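Predicted zincin-like metalloprotease (Acidothermus cellulolyticus 11B, PDB 3E11) is of unknown function but probably acts as a metal-dependent peptidase of the zincin-like fold, with a probable zinc-binding HExxH motif on its longest helix. Local coordinates at residues A33-D38 with P66-I71; L46-G51 with I70-T75; G20-F25 with T93-I98; V14-D19 with E85-V90. All blocks are in the same frame, centred on the assembly; numbering follows the deposited sequence.

Contact 1: residues A33-D38 with P66-I71; sequences AVFVED and PDRIII
R68 lies flat on the ring of F35. Its CB sits 4.0 Å from A33 O on the neighbouring strand. CG lies outside the CD1-CE1 edge, 3.6 Å from F35 CD1, and CD rises past that edge toward the face. NE and CZ reach CE1; NH1 stands 3.6 Å above the plane of the F35 ring, over its centre, while NH2 lies out by F35 CZ, 3.3 Å away. The guanidinium and ring planes are only 14° apart, a stacked cation-pi pair with R68 CZ 3.7 Å from the ring centroid. An extended chain from CG to NE carries the charged group that far. The backbones beneath belong to the parallel pair of the small mixed sheet of this zincin-like domain, strand 32-37 beside the central strand 67-72. Five N-H...O=C bonds join them, from A33 N to D67 O at one end to E37 N to I71 O at the other. On the face of F35 and R68, I70 CD1 meets F35 CB and I70 CG2 lies 3.7 Å from E37 CG. With a methionine in place of R68 the charge and the flat group are gone, and the F35 ring would probably be less firmly held in its rotation. On the other face V34 CG1, anti to the backbone N (chi1 174°), packs 3.6 Å from I71 CG1, and that face is covered by helices 7-19 and 83-101.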
loop_
_atom_site.group_PDB
_atom_site.type_symbol
_atom_site.label_atom_id
_atom_site.label_comp_id
_atom_site.label_asym_id
_atom_site.label_seq_id
_atom_site.Cartn_x
_atom_site.Cartn_y
_atom_site.Cartn_z
ATOM N N ALA A 33 8.057 0.956 -2.436
ATOM C CA ALA A 33 7.385 2.172 -2.893
ATOM C C ALA A 33 5.921 1.883 -3.125
ATOM O O ALA A 33 5.529 0.775 -3.515
ATOM C CB ALA A 33 8.011 2.695 -4.137
ATOM N N VAL A 34 5.100 2.864 -2.808
ATOM C CA VAL A 34 3.667 2.747 -2.956
ATOM C C VAL A 34 3.312 3.609 -4.167
ATOM O O VAL A 34 3.728 4.765 -4.267
ATOM C CB VAL A 34 2.912 3.193 -1.654
ATOM C CG1 VAL A 34 1.413 3.213 -1.855
ATOM C CG2 VAL A 34 3.279 2.322 -0.521
ATOM N N PHE A 35 2.622 3.000 -5.111
ATOM C CA PHE A 35 2.151 3.655 -6.308
ATOM C C PHE A 35 0.637 3.501 -6.369
ATOM O O PHE A 35 0.090 2.515 -5.922
ATOM C CB PHE A 35 2.777 3.005 -7.530
ATOM C CG PHE A 35 4.198 3.417 -7.774
ATOM C CD1 PHE A 35 5.256 2.701 -7.213
ATOM C CD2 PHE A 35 4.477 4.473 -8.622
ATOM C CE1 PHE A 35 6.596 3.089 -7.476
ATOM C CE2 PHE A 35 5.808 4.871 -8.893
ATOM C CZ PHE A 35 6.860 4.178 -8.304
ATOM N N VAL A 36 -0.017 4.512 -6.913
ATOM C CA VAL A 36 -1.449 4.526 -6.998
ATOM C C VAL A 36 -1.884 4.334 -8.461
ATOM O O VAL A 36 -1.332 4.940 -9.408
ATOM C CB VAL A 36 -2.026 5.836 -6.456
ATOM C CG1 VAL A 36 -3.525 5.834 -6.619
ATOM C CG2 VAL A 36 -1.646 6.045 -4.980
ATOM N N GLU A 37 -2.873 3.475 -8.627
ATOM C CA GLU A 37 -3.568 3.257 -9.884
ATOM C C GLU A 37 -5.046 3.437 -9.643
ATOM O O GLU A 37 -5.500 3.325 -8.492
ATOM C CB GLU A 37 -3.316 1.850 -10.380
ATOM C CG GLU A 37 -1.907 1.674 -10.882
ATOM C CD GLU A 37 -1.681 0.410 -11.662
ATOM O OE1 GLU A 37 -2.654 -0.239 -12.115
ATOM O OE2 GLU A 37 -0.508 0.104 -11.864
ATOM N N ASP A 38 -5.816 3.711 -10.691
ATOM C CA ASP A 38 -7.251 3.966 -10.432
ATOM C C ASP A 38 -8.008 2.655 -10.211
ATOM O O ASP A 38 -8.786 2.526 -9.265
ATOM C CB ASP A 38 -7.896 4.813 -11.524
ATOM N N PRO A 66 13.002 -0.184 -5.836
ATOM C CA PRO A 66 12.138 -0.747 -4.795
ATOM C C PRO A 66 11.125 -1.722 -5.366
ATOM O O PRO A 66 10.703 -1.574 -6.510
ATOM C CB PRO A 66 11.395 0.495 -4.258
ATOM C CG PRO A 66 11.241 1.338 -5.491
ATOM C CD PRO A 66 12.485 1.110 -6.315
ATOM N N ASP A 67 10.742 -2.710 -4.571
ATOM C CA ASP A 67 9.473 -3.410 -4.766
ATOM C C ASP A 67 8.334 -2.395 -4.736
ATOM O O ASP A 67 8.491 -1.292 -4.213
ATOM C CB ASP A 67 9.247 -4.479 -3.680
ATOM C CG ASP A 67 10.009 -5.783 -3.933
ATOM O OD1 ASP A 67 10.746 -5.896 -4.960
ATOM O OD2 ASP A 67 9.890 -6.699 -3.092
ATOM N N ARG A 68 7.182 -2.774 -5.272
ATOM C CA ARG A 68 6.054 -1.836 -5.336
ATOM C C ARG A 68 4.861 -2.434 -4.590
ATOM O O ARG A 68 4.653 -3.637 -4.627
ATOM C CB ARG A 68 5.692 -1.516 -6.790
ATOM C CG ARG A 68 6.688 -0.611 -7.471
ATOM C CD ARG A 68 6.449 -0.459 -8.997
ATOM N NE ARG A 68 7.369 0.545 -9.522
ATOM C CZ ARG A 68 7.099 1.489 -10.440
ATOM N NH1 ARG A 68 5.892 1.647 -10.979
ATOM N NH2 ARG A 68 8.075 2.316 -10.808
ATOM N N ILE A 69 4.131 -1.597 -3.872
ATOM C CA ILE A 69 2.792 -1.929 -3.452
ATOM C C ILE A 69 1.874 -0.976 -4.226
ATOM O O ILE A 69 1.976 0.253 -4.092
ATOM C CB ILE A 69 2.603 -1.789 -1.945
ATOM C CG1 ILE A 69 3.416 -2.876 -1.202
ATOM C CG2 ILE A 69 1.154 -1.930 -1.572
ATOM C CD1 ILE A 69 3.397 -2.711 0.322
ATOM N N ILE A 70 1.031 -1.555 -5.072
ATOM C CA ILE A 70 0.055 -0.762 -5.823
ATOM C C ILE A 70 -1.177 -0.587 -4.960
ATOM O O ILE A 70 -1.601 -1.542 -4.319
ATOM C CB ILE A 70 -0.313 -1.428 -7.147
ATOM C CG1 ILE A 70 0.948 -1.857 -7.928
ATOM C CG2 ILE A 70 -1.175 -0.479 -7.992
ATOM C CD1 ILE A 70 1.923 -0.751 -8.207
ATOM N N ILE A 71 -1.731 0.630 -4.928
ATOM C CA ILE A 71 -2.953 0.953 -4.170
ATOM C C ILE A 71 -3.964 1.429 -5.201
ATOM O O ILE A 71 -3.627 2.240 -6.052
ATOM C CB ILE A 71 -2.699 2.051 -3.097
ATOM C CG1 ILE A 71 -1.800 1.514 -1.987
ATOM C CG2 ILE A 71 -3.976 2.565 -2.494
ATOM C CD1 ILE A 71 -2.362 0.372 -1.170
#

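Contact 2: residues L46-G51 with I70-T75; sequences LGLYVG and IIYRNT
The ring of Y72 stands with its edge against strand 47-50: L46 C, G47 N and L48 CB all lie near the ring plane, L46 C being 3.5 Å from Y72 CD2. Farther along the same edge CE2 faces G47 CA and C, and the hydroxyl end is flanked by CB and CD2 of L48, with L48 CD2 3.7 Å from Y72 OH. Y72 CG is anti to the carbonyl carbon (chi1 -63°), which lays the ring along the neighbouring strand. This is the antiparallel half of the mixed sheet, edge strand 47-50 against the central strand 67-72, and Y72 is also the N-cap residue of helix 73-78. G47 and I71 form a non-hydrogen-bonded pair, L48 and I70 a hydrogen-bonded one. In the latter, I70 N gives a 2.8 Å bond to L48 O in the carbonyl plane, while L48 N returns a more bent bond to I70 O. Beyond G47 a third bond runs from Y72 N to L46 O, the donor standing above the carbonyl plane. G47 CA makes a CA-H...O contact of 3.0 Å with I70 O. On the face of L48 and I70, V50 CG2 packs 3.9 Å from I70 CG1. At the helix end the L46 side chain passes slantwise over T75, whose hydroxyl is hydrogen-bonded to L45 O; L46 CD2 stands 3.7 Å from both T75 CB and T75 OG1.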
loop_
_atom_site.group_PDB
_atom_site.type_symbol
_atom_site.label_atom_id
_atom_site.label_comp_id
_atom_site.label_asym_id
_atom_site.label_seq_id
_atom_site.Cartn_x
_atom_site.Cartn_y
_atom_site.Cartn_z
ATOM N N LEU A 46 -7.811 -4.107 -3.413
ATOM C CA LEU A 46 -7.484 -2.758 -2.925
ATOM C C LEU A 46 -6.000 -2.436 -3.124
ATOM O O LEU A 46 -5.606 -1.283 -3.162
ATOM C CB LEU A 46 -7.815 -2.613 -1.447
ATOM C CG LEU A 46 -9.232 -3.037 -1.027
ATOM C CD1 LEU A 46 -9.452 -2.742 0.451
ATOM C CD2 LEU A 46 -10.254 -2.340 -1.891
ATOM N N GLY A 47 -5.192 -3.486 -3.208
ATOM C CA GLY A 47 -3.775 -3.339 -3.384
ATOM C C GLY A 47 -3.147 -4.588 -3.949
ATOM O O GLY A 47 -3.809 -5.640 -4.028
ATOM N N LEU A 48 -1.875 -4.467 -4.347
ATOM C CA LEU A 48 -1.149 -5.602 -4.954
ATOM C C LEU A 48 0.347 -5.436 -4.717
ATOM O O LEU A 48 0.876 -4.358 -4.935
ATOM C CB LEU A 48 -1.430 -5.656 -6.464
ATOM C CG LEU A 48 -0.645 -6.667 -7.297
ATOM C CD1 LEU A 48 -0.998 -8.082 -6.877
ATOM C CD2 LEU A 48 -0.875 -6.458 -8.783
ATOM N N TYR A 49 1.016 -6.483 -4.237
ATOM C CA TYR A 49 2.449 -6.428 -4.026
ATOM C C TYR A 49 3.099 -6.884 -5.317
ATOM O O TYR A 49 2.769 -7.956 -5.861
ATOM C CB TYR A 49 2.908 -7.316 -2.859
ATOM C CG TYR A 49 4.341 -7.060 -2.468
ATOM C CD1 TYR A 49 5.411 -7.629 -3.184
ATOM C CD2 TYR A 49 4.645 -6.260 -1.385
ATOM C CE1 TYR A 49 6.721 -7.387 -2.811
ATOM C CE2 TYR A 49 5.937 -5.982 -1.038
ATOM C CZ TYR A 49 6.970 -6.544 -1.734
ATOM O OH TYR A 49 8.236 -6.262 -1.332
ATOM N N VAL A 50 4.042 -6.074 -5.792
ATOM C CA VAL A 50 4.809 -6.374 -6.989
ATOM C C VAL A 50 6.295 -6.458 -6.625
ATOM O O VAL A 50 6.945 -5.443 -6.306
ATOM C CB VAL A 50 4.613 -5.307 -8.049
ATOM C CG1 VAL A 50 5.423 -5.647 -9.303
ATOM C CG2 VAL A 50 3.132 -5.114 -8.347
ATOM N N GLY A 51 6.813 -7.682 -6.651
ATOM C CA GLY A 51 8.226 -7.972 -6.419
ATOM C C GLY A 51 9.030 -7.827 -7.680
ATOM O O GLY A 51 8.709 -8.431 -8.698
ATOM N N ILE A 70 1.031 -1.555 -5.072
ATOM C CA ILE A 70 0.055 -0.762 -5.823
ATOM C C ILE A 70 -1.177 -0.587 -4.960
ATOM O O ILE A 70 -1.601 -1.542 -4.319
ATOM C CB ILE A 70 -0.313 -1.428 -7.147
ATOM C CG1 ILE A 70 0.948 -1.857 -7.928
ATOM C CG2 ILE A 70 -1.175 -0.479 -7.992
ATOM C CD1 ILE A 70 1.923 -0.751 -8.207
ATOM N N ILE A 71 -1.731 0.630 -4.928
ATOM C CA ILE A 71 -2.953 0.953 -4.170
ATOM C C ILE A 71 -3.964 1.429 -5.201
ATOM O O ILE A 71 -3.627 2.240 -6.052
ATOM C CB ILE A 71 -2.699 2.051 -3.097
ATOM C CG1 ILE A 71 -1.800 1.514 -1.987
ATOM C CG2 ILE A 71 -3.976 2.565 -2.494
ATOM C CD1 ILE A 71 -2.362 0.372 -1.170
ATOM N N TYR A 72 -5.173 0.868 -5.167
ATOM C CA TYR A 72 -6.217 1.138 -6.179
ATOM C C TYR A 72 -7.191 2.180 -5.655
ATOM O O TYR A 72 -7.967 1.926 -4.744
ATOM C CB TYR A 72 -6.927 -0.158 -6.582
ATOM C CG TYR A 72 -5.943 -1.102 -7.246
ATOM C CD1 TYR A 72 -5.388 -0.776 -8.484
ATOM C CD2 TYR A 72 -5.490 -2.232 -6.609
ATOM C CE1 TYR A 72 -4.460 -1.606 -9.104
ATOM C CE2 TYR A 72 -4.544 -3.076 -7.203
ATOM C CZ TYR A 72 -4.030 -2.753 -8.449
ATOM O OH TYR A 72 -3.102 -3.559 -9.054
ATOM N N ARG A 73 -7.135 3.365 -6.234
ATOM C CA ARG A 73 -7.892 4.495 -5.718
ATOM C C ARG A 73 -9.404 4.234 -5.778
ATOM O O ARG A 73 -10.130 4.508 -4.826
ATOM C CB ARG A 73 -7.505 5.744 -6.528
ATOM C CG ARG A 73 -8.166 7.030 -6.102
ATOM C CD ARG A 73 -7.482 8.252 -6.725
ATOM N NE ARG A 73 -7.561 8.177 -8.170
ATOM C CZ ARG A 73 -6.518 8.100 -9.005
ATOM N NH1 ARG A 73 -5.257 8.138 -8.570
ATOM N NH2 ARG A 73 -6.746 8.006 -10.313
ATOM N N ASN A 74 -9.885 3.699 -6.900
ATOM C CA ASN A 74 -11.344 3.528 -7.044
ATOM C C ASN A 74 -11.917 2.568 -5.991
ATOM O O ASN A 74 -12.960 2.855 -5.366
ATOM C CB ASN A 74 -11.700 3.061 -8.448
ATOM C CG ASN A 74 -11.480 4.117 -9.474
ATOM O OD1 ASN A 74 -11.144 5.259 -9.147
ATOM N ND2 ASN A 74 -11.666 3.763 -10.729
ATOM N N THR A 75 -11.246 1.433 -5.793
ATOM C CA THR A 75 -11.806 0.355 -4.977
ATOM C C THR A 75 -11.703 0.743 -3.506
ATOM O O THR A 75 -12.600 0.445 -2.733
ATOM C CB THR A 75 -11.156 -1.025 -5.265
ATOM O OG1 THR A 75 -9.745 -0.885 -5.262
ATOM C CG2 THR A 75 -11.586 -1.554 -6.606
#

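Contact 3: residues G20-F25 with T93-I98; sequences GIPEEF and TVVHEI
Helix 83-101 carries an HExxH pattern, the likely metal-binding motif of a zincin, and this contact packs the loop after helix 7-19 against the side of that helix, with V95 immediately before H96 of the pattern. V95 CG1 sits over one face of the F25 ring, 3.6 Å from the centroid and 14° off the ring normal, a CH-pi contact. The methyl is displaced slightly toward the rim, so its closest ring carbon is CZ of F25. A chi1 of 171° sends this methyl of V95 to the ring and turns the other, CG2, to I21 and P22. There I21 CG1 is 4.2 Å from V95 CG2, the two side chains running past each other in opposite directions. I21 continues to V94, where its CD1 meets V94 CG1 at 3.8 Å and the side chains cross at about a right angle. A short 3-10 turn at 23-25, closed by the bond of F25 N to P22 O, presents the ring to the helix, and L109 of helix 106-110 also touches it. A serine at F25 would probably open a gap over V95 CG1 and take the aromatic face from that methyl. Aliphatic and aromatic carbon makes up the whole contact, so the loop is held to the helix by apolar packing, without polar bonds between the two segments.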
loop_
_atom_site.group_PDB
_atom_site.type_symbol
_atom_site.label_atom_id
_atom_site.label_comp_id
_atom_site.label_asym_id
_atom_site.label_seq_id
_atom_site.Cartn_x
_atom_site.Cartn_y
_atom_site.Cartn_z
ATOM N N GLY A 20 1.898 6.935 9.140
ATOM C CA GLY A 20 1.272 6.322 10.305
ATOM C C GLY A 20 1.459 4.812 10.403
ATOM O O GLY A 20 0.872 4.176 11.264
ATOM N N ILE A 21 2.228 4.221 9.488
ATOM C CA ILE A 21 2.533 2.808 9.614
ATOM C C ILE A 21 3.270 2.556 10.925
ATOM O O ILE A 21 4.248 3.233 11.230
ATOM C CB ILE A 21 3.346 2.303 8.433
ATOM C CG1 ILE A 21 2.404 2.190 7.210
ATOM C CG2 ILE A 21 4.015 0.958 8.751
ATOM C CD1 ILE A 21 3.117 1.867 5.947
ATOM N N PRO A 22 2.797 1.598 11.719
ATOM C CA PRO A 22 3.487 1.323 12.970
ATOM C C PRO A 22 4.940 0.910 12.798
ATOM O O PRO A 22 5.290 0.257 11.788
ATOM C CB PRO A 22 2.649 0.190 13.575
ATOM C CG PRO A 22 1.305 0.418 13.048
ATOM C CD PRO A 22 1.536 0.828 11.623
ATOM N N GLU A 23 5.770 1.326 13.756
ATOM C CA GLU A 23 7.211 1.122 13.703
ATOM C C GLU A 23 7.574 -0.352 13.572
ATOM O O GLU A 23 8.629 -0.648 13.048
ATOM C CB GLU A 23 7.934 1.710 14.931
ATOM C CG GLU A 23 8.111 3.242 14.898
ATOM N N GLU A 24 6.729 -1.276 14.042
ATOM C CA GLU A 24 7.069 -2.697 13.913
ATOM C C GLU A 24 7.125 -3.173 12.439
ATOM O O GLU A 24 7.761 -4.177 12.160
ATOM C CB GLU A 24 6.154 -3.622 14.748
ATOM C CG GLU A 24 4.651 -3.425 14.579
ATOM C CD GLU A 24 4.048 -2.436 15.583
ATOM O OE1 GLU A 24 4.720 -1.423 15.939
ATOM O OE2 GLU A 24 2.874 -2.667 16.013
ATOM N N PHE A 25 6.496 -2.428 11.524
ATOM C CA PHE A 25 6.507 -2.742 10.091
ATOM C C PHE A 25 7.518 -1.905 9.272
ATOM O O PHE A 25 7.610 -2.062 8.069
ATOM C CB PHE A 25 5.100 -2.481 9.526
ATOM C CG PHE A 25 4.055 -3.337 10.146
ATOM C CD1 PHE A 25 3.995 -4.686 9.846
ATOM C CD2 PHE A 25 3.160 -2.818 11.047
ATOM C CE1 PHE A 25 3.067 -5.488 10.437
ATOM C CE2 PHE A 25 2.204 -3.630 11.626
ATOM C CZ PHE A 25 2.168 -4.962 11.317
ATOM N N THR A 93 -4.217 -1.567 4.030
ATOM C CA THR A 93 -3.878 -2.292 2.812
ATOM C C THR A 93 -2.367 -2.499 2.637
ATOM O O THR A 93 -1.925 -3.619 2.377
ATOM C CB THR A 93 -4.482 -1.587 1.582
ATOM O OG1 THR A 93 -5.903 -1.584 1.717
ATOM C CG2 THR A 93 -4.085 -2.288 0.275
ATOM N N VAL A 94 -1.603 -1.429 2.799
ATOM C CA VAL A 94 -0.139 -1.482 2.744
ATOM C C VAL A 94 0.398 -2.467 3.800
ATOM O O VAL A 94 1.247 -3.327 3.489
ATOM C CB VAL A 94 0.486 -0.082 2.918
ATOM C CG1 VAL A 94 1.994 -0.182 2.986
ATOM C CG2 VAL A 94 0.081 0.854 1.770
ATOM N N VAL A 95 -0.077 -2.336 5.045
ATOM C CA VAL A 95 0.398 -3.216 6.123
ATOM C C VAL A 95 0.063 -4.696 5.851
ATOM O O VAL A 95 0.910 -5.593 6.028
ATOM C CB VAL A 95 -0.135 -2.786 7.500
ATOM C CG1 VAL A 95 0.193 -3.836 8.556
ATOM C CG2 VAL A 95 0.508 -1.474 7.896
ATOM N N HIS A 96 -1.144 -4.972 5.384
ATOM C CA HIS A 96 -1.460 -6.340 4.965
ATOM C C HIS A 96 -0.594 -6.848 3.839
ATOM O O HIS A 96 -0.148 -8.000 3.861
ATOM C CB HIS A 96 -2.945 -6.477 4.616
ATOM C CG HIS A 96 -3.817 -6.488 5.830
ATOM N ND1 HIS A 96 -4.728 -7.483 6.089
ATOM C CD2 HIS A 96 -3.862 -5.649 6.893
ATOM C CE1 HIS A 96 -5.341 -7.223 7.233
ATOM N NE2 HIS A 96 -4.829 -6.118 7.741
ATOM N N GLU A 97 -0.346 -5.999 2.854
ATOM C CA GLU A 97 0.428 -6.423 1.702
ATOM C C GLU A 97 1.858 -6.714 2.116
ATOM O O GLU A 97 2.423 -7.724 1.718
ATOM C CB GLU A 97 0.358 -5.386 0.569
ATOM C CG GLU A 97 -0.988 -5.385 -0.183
ATOM C CD GLU A 97 -1.314 -6.747 -0.776
ATOM O OE1 GLU A 97 -0.392 -7.440 -1.231
ATOM O OE2 GLU A 97 -2.485 -7.154 -0.737
ATOM N N ILE A 98 2.447 -5.863 2.946
ATOM C CA ILE A 98 3.824 -6.105 3.366
ATOM C C ILE A 98 3.913 -7.334 4.281
ATOM O O ILE A 98 4.827 -8.164 4.142
ATOM C CB ILE A 98 4.485 -4.828 3.978
ATOM C CG1 ILE A 98 6.012 -4.989 3.976
ATOM C CG2 ILE A 98 3.946 -4.480 5.336
ATOM C CD1 ILE A 98 6.606 -5.131 2.578
#

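Contact 4: residues V14-D19 with E85-V90; sequences VAEALD and EVIDEV
Apolar contacts between A17 and V90 lie at the centre of this helix-helix packing. A17 CB approaches V90 CG1 to 3.7 Å, and V14 CG2 meets the same methyl more loosely, at 4.2 Å, crossing V90 at about a right angle. With chi1 at 174°, CG1 of V90 is the methyl that faces both partners. The small A17 also lets the backbones come close: its CA is 5.0 Å from that of I87, and its CB lies 3.5 Å from I87 O. At the solvent side, in the conformer given, E16 CG lies 3.7 Å from I87 CD1, and I87 CG2 turns back over the backbone of A17. Among polar links, R91, one residue past 85-90, donates to the carbonyl oxygens of E16 and A17. D19, which binds calcium in a structure of this protein, is the last residue of helix 7-19. The segment axes are 8.3 Å apart at closest approach and cross at -55°. V14 reaches from here to V34 and V36, while V90 touches I76, so the crossing rests on strand 32-37 through V14 and on helix 73-78 through V90.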
loop_
_atom_site.group_PDB
_atom_site.type_symbol
_atom_site.label_atom_id
_atom_site.label_comp_id
_atom_site.label_asym_id
_atom_site.label_seq_id
_atom_site.Cartn_x
_atom_site.Cartn_y
_atom_site.Cartn_z
ATOM N N VAL A 14 -2.166 8.946 0.783
ATOM C CA VAL A 14 -1.192 7.859 0.821
ATOM C C VAL A 14 0.032 8.189 1.700
ATOM O O VAL A 14 0.493 7.327 2.495
ATOM C CB VAL A 14 -0.767 7.426 -0.590
ATOM C CG1 VAL A 14 0.297 6.365 -0.513
ATOM C CG2 VAL A 14 -1.994 6.932 -1.365
ATOM N N ALA A 15 0.554 9.409 1.568
ATOM C CA ALA A 15 1.690 9.834 2.362
ATOM C C ALA A 15 1.322 9.782 3.847
ATOM O O ALA A 15 2.107 9.279 4.643
ATOM C CB ALA A 15 2.179 11.202 1.971
ATOM N N GLU A 16 0.128 10.260 4.193
ATOM C CA GLU A 16 -0.337 10.244 5.591
ATOM C C GLU A 16 -0.504 8.812 6.089
ATOM O O GLU A 16 -0.204 8.518 7.241
ATOM C CB GLU A 16 -1.653 10.997 5.755
ATOM C CG GLU A 16 -2.180 11.026 7.204
ATOM C CD GLU A 16 -1.313 11.838 8.142
ATOM O OE1 GLU A 16 -0.536 12.678 7.647
ATOM O OE2 GLU A 16 -1.409 11.649 9.377
ATOM N N ALA A 17 -0.983 7.920 5.215
ATOM C CA ALA A 17 -1.114 6.498 5.536
ATOM C C ALA A 17 0.277 5.915 5.865
ATOM O O ALA A 17 0.446 5.267 6.887
ATOM C CB ALA A 17 -1.754 5.740 4.390
ATOM N N LEU A 18 1.276 6.205 5.028
ATOM C CA LEU A 18 2.612 5.633 5.217
ATOM C C LEU A 18 3.253 6.198 6.482
ATOM O O LEU A 18 3.889 5.470 7.231
ATOM C CB LEU A 18 3.524 5.895 3.995
ATOM C CG LEU A 18 3.346 5.057 2.713
ATOM C CD1 LEU A 18 4.548 5.276 1.793
ATOM C CD2 LEU A 18 3.214 3.578 3.004
ATOM N N ASP A 19 3.065 7.496 6.719
ATOM C CA ASP A 19 3.635 8.149 7.892
ATOM C C ASP A 19 3.105 7.493 9.188
ATOM O O ASP A 19 3.773 7.510 10.196
ATOM C CB ASP A 19 3.306 9.648 7.901
ATOM C CG ASP A 19 4.032 10.443 6.780
ATOM O OD1 ASP A 19 4.937 9.898 6.110
ATOM O OD2 ASP A 19 3.639 11.602 6.544
ATOM N N GLU A 85 -11.107 7.901 6.642
ATOM C CA GLU A 85 -11.381 6.479 6.348
ATOM C C GLU A 85 -10.483 6.005 5.221
ATOM O O GLU A 85 -9.972 4.887 5.260
ATOM C CB GLU A 85 -12.847 6.217 6.025
ATOM C CG GLU A 85 -13.737 6.367 7.244
ATOM C CD GLU A 85 -15.189 5.983 7.012
ATOM O OE1 GLU A 85 -15.593 5.647 5.890
ATOM O OE2 GLU A 85 -15.939 6.019 8.003
ATOM N N VAL A 86 -10.271 6.855 4.225
ATOM C CA VAL A 86 -9.366 6.531 3.106
ATOM C C VAL A 86 -7.937 6.289 3.627
ATOM O O VAL A 86 -7.302 5.286 3.280
ATOM C CB VAL A 86 -9.334 7.617 1.985
ATOM C CG1 VAL A 86 -8.255 7.294 0.957
ATOM C CG2 VAL A 86 -10.653 7.689 1.282
ATOM N N ILE A 87 -7.441 7.200 4.447
ATOM C CA ILE A 87 -6.109 7.056 5.053
ATOM C C ILE A 87 -5.984 5.705 5.752
ATOM O O ILE A 87 -5.001 4.944 5.530
ATOM C CB ILE A 87 -5.795 8.213 6.055
ATOM C CG1 ILE A 87 -5.592 9.547 5.298
ATOM C CG2 ILE A 87 -4.539 7.895 6.831
ATOM C CD1 ILE A 87 -5.717 10.800 6.150
ATOM N N ASP A 88 -6.978 5.404 6.588
ATOM C CA ASP A 88 -7.005 4.155 7.360
ATOM C C ASP A 88 -7.009 2.925 6.466
ATOM O O ASP A 88 -6.280 1.960 6.705
ATOM C CB ASP A 88 -8.217 4.112 8.271
ATOM C CG ASP A 88 -8.073 5.028 9.437
ATOM O OD1 ASP A 88 -6.963 5.500 9.666
ATOM O OD2 ASP A 88 -9.069 5.308 10.121
ATOM N N GLU A 89 -7.837 2.983 5.438
ATOM C CA GLU A 89 -7.970 1.898 4.514
ATOM C C GLU A 89 -6.699 1.692 3.708
ATOM O O GLU A 89 -6.286 0.559 3.469
ATOM C CB GLU A 89 -9.167 2.133 3.601
ATOM C CG GLU A 89 -9.710 0.870 2.978
ATOM C CD GLU A 89 -10.147 -0.152 4.021
ATOM O OE1 GLU A 89 -10.731 0.226 5.040
ATOM O OE2 GLU A 89 -9.876 -1.331 3.829
ATOM N N VAL A 90 -6.116 2.777 3.243
ATOM C CA VAL A 90 -4.810 2.688 2.565
ATOM C C VAL A 90 -3.729 2.092 3.494
ATOM O O VAL A 90 -2.983 1.176 3.092
ATOM C CB VAL A 90 -4.338 4.032 2.008
ATOM C CG1 VAL A 90 -2.874 3.921 1.425
ATOM C CG2 VAL A 90 -5.264 4.520 0.893
#

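Overall arrangement
Contacts 1 and 2, with centres about 6 Å apart, share I70 and I71 on strand 67-72, the middle strand of the three-stranded sheet, which pairs in parallel with 32-37 and antiparallel with 47-50. Contacts 3 and 4, centres about 10 Å apart, lie at successive parts of helix 83-101. Centres of the sheet pair and the helix pair are about 13 to 14 Å apart, joined where V34, I69 and I71 pack on V14, V90 and V94. Along the chain both sheet contacts are nested within the loops closed by contacts 3 and 4, which cross each other. The N-terminal helix and its following loop thus pack with the sheet around the helix bearing the probable metal-binding motif.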